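Local coordinates for phosphatidylinositol-specific phospholipase C1 (Streptomyces antibioticus, PDB 3H4X), which belongs to the calcium-dependent phosphoinositide phospholipase C family and folds as a TIM-type alpha/beta barrel, at residues A57-D62 against I124-E129; I284-H289 against F319-W324. All blocks are in the same frame, centred on the assembly; numbering follows the deposited sequence. Where two conformers were deposited one is given.

Contact 1: A57-D62 against I124-E129; sequences ALLELD and ILLKIE. With EOH (ethanol), chain T.
Ala57-Asp62 lies beside Ile124-Glu129; strands 58-62 and 124-129 are adjacent parallel strands of a TIM-type barrel, their axes 4.6 Å apart at their closest and twisted 25° from each other. Five backbone bonds alternate between the segments: Leu125 N to Ala57 O, Leu59 N to Leu125 O, Lys127 N to Leu59 O, Leu61 N to Lys127 O and Glu129 N to Leu61 O. CA-H...O contacts fill in between, as from Glu60 CA to Lys127 O at 3.2 Å.

One face carries Leu58, Glu60, Asp62, Leu125, Lys127 and Glu129, the charged ones gathered toward the strands' C-terminal ends, the side where TIM barrels carry their active sites. Glu60 and Lys127 lie alongside each other, both extended with CG anti to the backbone N; the carboxylate therefore reaches the far end of the lysine, OE2 3.4 Å from CE. Their salt bridge is long, Glu60 OE2 to Lys127 NZ 3.8 Å. An ethanol, probably from the crystallisation liquor, takes a bond from Lys127 NZ at 2.8 Å and gives only a weak one to Glu60 OE2. The carboxylate planes of Asp62 and Glu129 are turned 64° from each other, and a water links these like charges, 2.9 Å from Asp62 OD1 and 2.7 Å from Glu129 OE1. On the other face Leu61 CD1 meets Ile128 CD1 at 3.6 Å.

Further partners are Asp260 for Lys127, Lys131 for Glu129 and Tyr40 for Asp62. Leu58 and Leu125 face the barrel interior and touch Phe319, Leu59 and Leu61 pack outward on Phe48 of helix 48-52, and strands 31-36 and 189-195 flank the pair.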
ATOM      1  N   ALA A  57       0.068  -6.416   8.241  1.00  7.62           N
ATOM      2  CA  ALA A  57      -0.945  -6.397   7.189  1.00  7.49           C
ATOM      3  C   ALA A  57      -0.550  -5.504   6.016  1.00  6.92           C
ATOM      4  O   ALA A  57      -1.098  -5.620   4.915  1.00  7.09           O
ATOM      5  CB  ALA A  57      -2.257  -5.928   7.765  1.00  7.93           C
ATOM      6  N   LEU A  58       0.379  -4.589   6.271  1.00  6.87           N
ATOM      7  CA  LEU A  58       0.799  -3.612   5.280  1.00  6.73           C
ATOM      8  C   LEU A  58       2.309  -3.468   5.378  1.00  6.48           C
ATOM      9  O   LEU A  58       2.852  -3.330   6.471  1.00  6.91           O
ATOM     10  CB  LEU A  58       0.098  -2.269   5.529  1.00  6.99           C
ATOM     11  CG  LEU A  58       0.424  -1.074   4.622  1.00  6.95           C
ATOM     12  CD1 LEU A  58      -0.675  -0.032   4.721  1.00  7.93           C
ATOM     13  CD2 LEU A  58       1.767  -0.450   4.946  1.00  7.85           C
ATOM     14  N   LEU A  59       2.979  -3.551   4.234  1.00  6.43           N
ATOM     15  CA  LEU A  59       4.422  -3.373   4.157  1.00  6.62           C
ATOM     16  C   LEU A  59       4.682  -2.284   3.143  1.00  6.88           C
ATOM     17  O   LEU A  59       4.175  -2.342   2.022  1.00  7.36           O
ATOM     18  CB  LEU A  59       5.103  -4.665   3.707  1.00  6.94           C
ATOM     19  CG  LEU A  59       4.899  -5.876   4.615  1.00  7.90           C
ATOM     20  CD1 LEU A  59       5.481  -7.115   3.962  1.00  9.37           C
ATOM     21  CD2 LEU A  59       5.504  -5.652   5.993  1.00  8.81           C
ATOM     22  N   GLU A  60       5.474  -1.290   3.523  1.00  7.33           N
ATOM     23  CA  GLU A  60       5.691  -0.149   2.650  1.00  8.18           C
ATOM     24  C   GLU A  60       7.043  -0.207   1.949  1.00  8.00           C
ATOM     25  O   GLU A  60       8.061  -0.565   2.555  1.00  8.35           O
ATOM     26  CB  GLU A  60       5.535   1.134   3.449  1.00  9.12           C
ATOM     27  CG  GLU A  60       5.541   2.394   2.620  1.00 11.43           C
ATOM     28  CD  GLU A  60       5.349   3.620   3.478  0.55 15.45           C
ATOM     29  OE1 GLU A  60       5.187   3.461   4.709  0.55 17.29           O
ATOM     30  OE2 GLU A  60       5.358   4.737   2.929  0.55 18.08           O
ATOM     31  N   LEU A  61       7.023   0.147   0.666  1.00  8.15           N
ATOM     32  CA  LEU A  61       8.192   0.133  -0.213  1.00  9.01           C
ATOM     33  C   LEU A  61       8.350   1.482  -0.891  1.00  8.47           C
ATOM     34  O   LEU A  61       7.362   2.073  -1.334  1.00  9.34           O
ATOM     35  CB  LEU A  61       8.005  -0.904  -1.321  1.00 10.05           C
ATOM     36  CG  LEU A  61       7.801  -2.362  -0.936  1.00 12.63           C
ATOM     37  CD1 LEU A  61       7.610  -3.217  -2.175  1.00 14.80           C
ATOM     38  CD2 LEU A  61       8.980  -2.854  -0.123  1.00 13.38           C
ATOM     39  N   ASP A  62       9.593   1.948  -1.000  1.00  8.09           N
ATOM     40  CA  ASP A  62       9.922   3.177  -1.727  1.00  8.07           C
ATOM     41  C   ASP A  62      10.572   2.818  -3.059  1.00  7.98           C
ATOM     42  O   ASP A  62      11.616   2.159  -3.079  1.00  8.41           O
ATOM     43  CB  ASP A  62      10.885   4.043  -0.911  1.00  8.71           C
ATOM     44  CG  ASP A  62      10.249   4.618   0.341  1.00  9.70           C
ATOM     45  OD1 ASP A  62       9.030   4.889   0.334  1.00 12.46           O
ATOM     46  OD2 ASP A  62      10.972   4.814   1.336  1.00 10.58           O
ATOM     47  N   ILE A 124      -1.956  -9.324   2.196  1.00  7.52           N
ATOM     48  CA  ILE A 124      -0.929  -8.339   2.496  1.00  7.60           C
ATOM     49  C   ILE A 124      -1.024  -7.192   1.507  1.00  7.17           C
ATOM     50  O   ILE A 124      -1.076  -7.404   0.295  1.00  7.40           O
ATOM     51  CB  ILE A 124       0.484  -8.960   2.468  1.00  8.05           C
ATOM     52  CG1 ILE A 124       0.625  -9.981   3.604  1.00  8.97           C
ATOM     53  CG2 ILE A 124       1.550  -7.877   2.565  1.00  9.16           C
ATOM     54  CD1 ILE A 124       1.886 -10.811   3.539  1.00 11.04           C
ATOM     55  N   LEU A 125      -1.062  -5.974   2.037  1.00  6.69           N
ATOM     56  CA  LEU A 125      -1.058  -4.773   1.219  1.00  6.74           C
ATOM     57  C   LEU A 125       0.365  -4.258   1.108  1.00  6.77           C
ATOM     58  O   LEU A 125       1.016  -3.982   2.123  1.00  6.81           O
ATOM     59  CB  LEU A 125      -1.955  -3.704   1.845  1.00  7.38           C
ATOM     60  CG  LEU A 125      -2.002  -2.348   1.132  1.00  7.80           C
ATOM     61  CD1 LEU A 125      -2.477  -2.490  -0.310  1.00  8.49           C
ATOM     62  CD2 LEU A 125      -2.879  -1.355   1.890  1.00  9.61           C
ATOM     63  N   LEU A 126       0.852  -4.161  -0.124  1.00  6.73           N
ATOM     64  CA  LEU A 126       2.128  -3.515  -0.396  1.00  7.54           C
ATOM     65  C   LEU A 126       1.850  -2.068  -0.732  1.00  7.17           C
ATOM     66  O   LEU A 126       1.260  -1.762  -1.777  1.00  7.67           O
ATOM     67  CB  LEU A 126       2.836  -4.161  -1.582  1.00  8.77           C
ATOM     68  CG  LEU A 126       3.365  -5.573  -1.375  1.00 11.75           C
ATOM     69  CD1 LEU A 126       4.054  -5.695  -0.029  1.00 13.83           C
ATOM     70  CD2 LEU A 126       2.217  -6.555  -1.483  1.00 13.86           C
ATOM     71  N   LYS A 127       2.253  -1.179   0.163  1.00  7.01           N
ATOM     72  CA  LYS A 127       2.100   0.234  -0.076  1.00  7.07           C
ATOM     73  C   LYS A 127       3.349   0.724  -0.768  1.00  7.14           C
ATOM     74  O   LYS A 127       4.454   0.595  -0.242  1.00  8.25           O
ATOM     75  CB  LYS A 127       1.900   0.976   1.236  1.00  7.34           C
ATOM     76  CG  LYS A 127       1.940   2.481   1.090  1.00  7.93           C
ATOM     77  CD  LYS A 127       1.680   3.161   2.410  1.00  9.04           C
ATOM     78  CE  LYS A 127       2.047   4.627   2.344  1.00  9.18           C
ATOM     79  NZ  LYS A 127       1.670   5.340   3.595  1.00  8.88           N
ATOM     80  N   ILE A 128       3.166   1.282  -1.955  1.00  7.10           N
ATOM     81  CA  ILE A 128       4.279   1.735  -2.757  1.00  7.89           C
ATOM     82  C   ILE A 128       4.265   3.250  -2.823  1.00  7.33           C
ATOM     83  O   ILE A 128       3.310   3.848  -3.334  1.00  7.78           O
ATOM     84  CB  ILE A 128       4.159   1.202  -4.189  1.00  8.52           C
ATOM     85  CG1 ILE A 128       3.928  -0.315  -4.188  1.00 10.69           C
ATOM     86  CG2 ILE A 128       5.350   1.654  -5.029  1.00  9.88           C
ATOM     87  CD1 ILE A 128       5.035  -1.111  -3.584  1.00 13.59           C
ATOM     88  N   GLU A 129       5.313   3.875  -2.300  1.00  7.31           N
ATOM     89  CA  GLU A 129       5.520   5.290  -2.547  1.00  7.57           C
ATOM     90  C   GLU A 129       6.422   5.424  -3.760  1.00  7.26           C
ATOM     91  O   GLU A 129       7.569   4.961  -3.751  1.00  7.35           O
ATOM     92  CB  GLU A 129       6.144   5.997  -1.342  1.00  8.24           C
ATOM     93  CG  GLU A 129       6.414   7.477  -1.623  1.00  8.98           C
ATOM     94  CD  GLU A 129       7.004   8.238  -0.446  1.00 10.07           C
ATOM     95  OE1 GLU A 129       6.684   7.912   0.716  1.00 11.82           O
ATOM     96  OE2 GLU A 129       7.777   9.192  -0.688  1.00 10.70           O
TER
HETATM   97  C1  EOH T 358       2.892   8.280   3.598  1.00 17.05           C
HETATM   98  C2  EOH T 358       3.596   9.631   3.701  1.00 16.49           C
HETATM   99  O   EOH T 358       3.664   7.215   4.114  1.00 16.57           O
HETATM  100  O   HOH W   1       8.913   7.218   1.999  1.00 23.00           O

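Contact 2: I284-H289 against F319-W324; sequences IMTDAH and FATADW
Ala288 comes up obliquely to the indole of Trp324, its CB 4.2 Å from CH2, while Ala322 lays its own CB over the centre of one face of that indole, 3.6 Å above the plane. The same Ala322 methyl also meets the imidazole of His289, 4.0 Å from ND1 and again at a slant, so one methyl touches both rings. His289 ND1 is buried here and has no polar partner in the model. At the other end of the contact Ile284 runs alongside Phe319, CG1 3.7 Å from CD2; paired on the same face of the sheet, both point into the barrel.

The strands carrying Ile284 and Phe319 pair in parallel, with Met285 N bonded to Phe319 O and Thr321 N to Met285 O. After Thr286 the chain turns through Asp287, whose phi and psi are both near +50°, and Ala288 N then swings back to Thr321 O in a nearly straight bond of 2.9 Å. The Asp287 N-H instead goes to a water, 2.9 Å away, which also hydrogen-bonds to Thr321 OG1 at 2.7 Å. A second water donates to Asp287 OD1 and, weakly, to Asp323 OD1.

This is the pairing inside a beta-alpha-beta crossover: strand 282-286, helix 302-314, strand 319-322. Leu312 of that helix covers Met285, Ala288 and Ala320, and Arg308 bonds to Ala288 O. Strand 258-262 flanks Ile284 and Thr286 on the far side, and Trp324 NE1 is held by Asp296 O.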
ATOM      1  N   ILE A 284      -5.709   4.504   5.367  1.00  6.55           N
ATOM      2  CA  ILE A 284      -4.397   4.235   5.951  1.00  6.73           C
ATOM      3  C   ILE A 284      -3.977   5.436   6.787  1.00  6.71           C
ATOM      4  O   ILE A 284      -3.894   6.555   6.270  1.00  7.06           O
ATOM      5  CB  ILE A 284      -3.312   3.980   4.869  1.00  6.91           C
ATOM      6  CG1 ILE A 284      -3.548   2.667   4.117  1.00  8.08           C
ATOM      7  CG2 ILE A 284      -1.930   3.931   5.504  1.00  7.81           C
ATOM      8  CD1 ILE A 284      -4.768   2.644   3.241  1.00 10.42           C
ATOM      9  N   MET A 285      -3.712   5.200   8.071  1.00  6.93           N
ATOM     10  CA  MET A 285      -3.270   6.252   8.977  1.00  7.40           C
ATOM     11  C   MET A 285      -1.802   6.052   9.327  1.00  7.42           C
ATOM     12  O   MET A 285      -1.427   5.062   9.963  1.00  8.22           O
ATOM     13  CB  MET A 285      -4.117   6.279  10.245  1.00  7.60           C
ATOM     14  CG  MET A 285      -5.585   6.558  10.004  1.00  7.83           C
ATOM     15  SD  MET A 285      -6.362   7.125  11.521  1.00  9.00           S
ATOM     16  CE  MET A 285      -8.056   7.362  10.983  1.00  9.33           C
ATOM     17  N   THR A 286      -0.978   7.000   8.900  1.00  7.63           N
ATOM     18  CA  THR A 286       0.467   6.892   9.034  1.00  7.84           C
ATOM     19  C   THR A 286       0.983   7.564  10.308  1.00  8.14           C
ATOM     20  O   THR A 286       0.304   8.392  10.918  1.00  8.17           O
ATOM     21  CB  THR A 286       1.184   7.475   7.797  1.00  8.12           C
ATOM     22  OG1 THR A 286       0.770   8.830   7.597  1.00  8.29           O
ATOM     23  CG2 THR A 286       0.846   6.669   6.544  1.00  8.54           C
ATOM     24  N   ASP A 287       2.199   7.203  10.698  1.00  8.38           N
ATOM     25  CA  ASP A 287       2.803   7.726  11.920  1.00  8.94           C
ATOM     26  C   ASP A 287       1.841   7.622  13.096  1.00  8.76           C
ATOM     27  O   ASP A 287       1.599   8.594  13.813  1.00  8.60           O
ATOM     28  CB  ASP A 287       3.281   9.163  11.710  1.00  9.64           C
ATOM     29  CG  ASP A 287       4.476   9.240  10.783  1.00 11.15           C
ATOM     30  OD1 ASP A 287       5.420   8.448  10.971  1.00 13.24           O
ATOM     31  OD2 ASP A 287       4.472  10.076   9.861  1.00 13.76           O
ATOM     32  N   ALA A 288       1.303   6.423  13.287  1.00  8.88           N
ATOM     33  CA  ALA A 288       0.335   6.162  14.347  1.00  9.37           C
ATOM     34  C   ALA A 288       0.857   6.550  15.728  1.00  9.75           C
ATOM     35  O   ALA A 288       0.083   6.894  16.621  1.00  9.98           O
ATOM     36  CB  ALA A 288      -0.077   4.699  14.333  1.00  9.49           C
ATOM     37  N   HIS A 289       2.171   6.495  15.902  1.00  9.99           N
ATOM     38  CA  HIS A 289       2.782   6.806  17.189  1.00 10.61           C
ATOM     39  C   HIS A 289       2.699   8.289  17.556  1.00 10.86           C
ATOM     40  O   HIS A 289       2.815   8.650  18.733  1.00 11.14           O
ATOM     41  CB  HIS A 289       4.242   6.359  17.181  1.00 10.93           C
ATOM     42  CG  HIS A 289       5.071   7.041  16.140  1.00 11.60           C
ATOM     43  ND1 HIS A 289       4.871   6.857  14.788  1.00 12.77           N
ATOM     44  CD2 HIS A 289       6.101   7.912  16.253  1.00 13.23           C
ATOM     45  CE1 HIS A 289       5.745   7.583  14.115  1.00 13.97           C
ATOM     46  NE2 HIS A 289       6.502   8.233  14.979  1.00 14.17           N
ATOM     47  N   PHE A 319      -5.892   0.803   8.387  1.00  7.07           N
ATOM     48  CA  PHE A 319      -4.530   0.434   8.748  1.00  7.46           C
ATOM     49  C   PHE A 319      -3.933   1.513   9.632  1.00  7.63           C
ATOM     50  O   PHE A 319      -4.172   2.700   9.413  1.00  8.03           O
ATOM     51  CB  PHE A 319      -3.638   0.296   7.510  1.00  7.42           C
ATOM     52  CG  PHE A 319      -4.096  -0.742   6.529  1.00  7.45           C
ATOM     53  CD1 PHE A 319      -3.606  -2.036   6.588  1.00  8.44           C
ATOM     54  CD2 PHE A 319      -4.999  -0.417   5.529  1.00  8.09           C
ATOM     55  CE1 PHE A 319      -4.018  -2.984   5.670  1.00  8.65           C
ATOM     56  CE2 PHE A 319      -5.412  -1.366   4.609  1.00  8.66           C
ATOM     57  CZ  PHE A 319      -4.923  -2.649   4.683  1.00  8.77           C
ATOM     58  N   ALA A 320      -3.159   1.090  10.626  1.00  8.12           N
ATOM     59  CA  ALA A 320      -2.333   1.988  11.417  1.00  8.63           C
ATOM     60  C   ALA A 320      -0.883   1.605  11.138  1.00  8.64           C
ATOM     61  O   ALA A 320      -0.513   0.441  11.303  1.00  8.77           O
ATOM     62  CB  ALA A 320      -2.643   1.824  12.894  1.00  9.16           C
ATOM     63  N   THR A 321      -0.063   2.559  10.711  1.00  8.70           N
ATOM     64  CA  THR A 321       1.328   2.240  10.403  1.00  8.90           C
ATOM     65  C   THR A 321       2.318   3.030  11.243  1.00  8.79           C
ATOM     66  O   THR A 321       2.062   4.174  11.633  1.00  9.07           O
ATOM     67  CB  THR A 321       1.657   2.388   8.894  1.00  9.06           C
ATOM     68  OG1 THR A 321       1.886   3.764   8.568  1.00  9.64           O
ATOM     69  CG2 THR A 321       0.522   1.849   8.040  1.00  9.61           C
ATOM     70  N   ALA A 322       3.438   2.375  11.533  1.00  9.35           N
ATOM     71  CA  ALA A 322       4.551   2.967  12.256  1.00  9.81           C
ATOM     72  C   ALA A 322       5.775   2.096  11.961  1.00 10.35           C
ATOM     73  O   ALA A 322       5.827   1.434  10.922  1.00 10.29           O
ATOM     74  CB  ALA A 322       4.261   3.036  13.754  1.00 10.10           C
ATOM     75  N   ASP A 323       6.751   2.087  12.866  1.00 10.87           N
ATOM     76  CA  ASP A 323       7.978   1.315  12.664  1.00 11.83           C
ATOM     77  C   ASP A 323       8.134   0.202  13.696  1.00 11.66           C
ATOM     78  O   ASP A 323       9.253  -0.101  14.115  1.00 12.02           O
ATOM     79  CB  ASP A 323       9.207   2.226  12.746  1.00 12.75           C
ATOM     80  CG  ASP A 323       9.274   3.234  11.618  1.00 15.11           C
ATOM     81  OD1 ASP A 323       8.479   3.134  10.664  1.00 17.52           O
ATOM     82  OD2 ASP A 323      10.135   4.136  11.685  1.00 18.32           O
ATOM     83  N   TRP A 324       7.028  -0.416  14.090  1.00 11.37           N
ATOM     84  CA  TRP A 324       7.032  -1.336  15.231  1.00 11.50           C
ATOM     85  C   TRP A 324       7.517  -2.751  14.913  1.00 11.74           C
ATOM     86  O   TRP A 324       6.917  -3.733  15.353  1.00 11.68           O
ATOM     87  CB  TRP A 324       5.645  -1.394  15.876  1.00 11.42           C
ATOM     88  CG  TRP A 324       5.161  -0.068  16.392  1.00 11.07           C
ATOM     89  CD1 TRP A 324       5.924   0.951  16.882  1.00 11.39           C
ATOM     90  CD2 TRP A 324       3.800   0.368  16.487  1.00 11.30           C
ATOM     91  NE1 TRP A 324       5.123   1.998  17.269  1.00 11.45           N
ATOM     92  CE2 TRP A 324       3.814   1.664  17.038  1.00 11.44           C
ATOM     93  CE3 TRP A 324       2.572  -0.210  16.155  1.00 11.91           C
ATOM     94  CZ2 TRP A 324       2.647   2.395  17.263  1.00 11.87           C
ATOM     95  CZ3 TRP A 324       1.414   0.516  16.383  1.00 12.65           C
ATOM     96  CH2 TRP A 324       1.460   1.804  16.931  1.00 12.73           C
TER
HETATM   97  O   HOH W   2       3.975   5.447   9.137  1.00 11.49           O
HETATM   98  O   HOH W   3       6.131   5.497  10.704  1.00 17.38           O

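In the fold
Contact 1 comes first along the chain and closes before contact 2 opens, yet their centres lie only about 12 Å apart. Both belong to the same curled sheet. Strand 31-36 pairs with 58-64 and with 319-322, so the last parallel strand of the barrel is brought round to the first ones and the barrel closes. Leu58, Leu125, Ile284 and Phe319 pack together in the interior, Leu125 CD2 on Phe319 CZ at 3.7 Å and Leu58 CD1 on Ile284 CG1 at 4.0 Å, with Lys127 beside Thr286 nearer the C-terminal ends. TIM-type barrels carry their active sites at that end, so the apolar layer probably lies beneath the working, polar one.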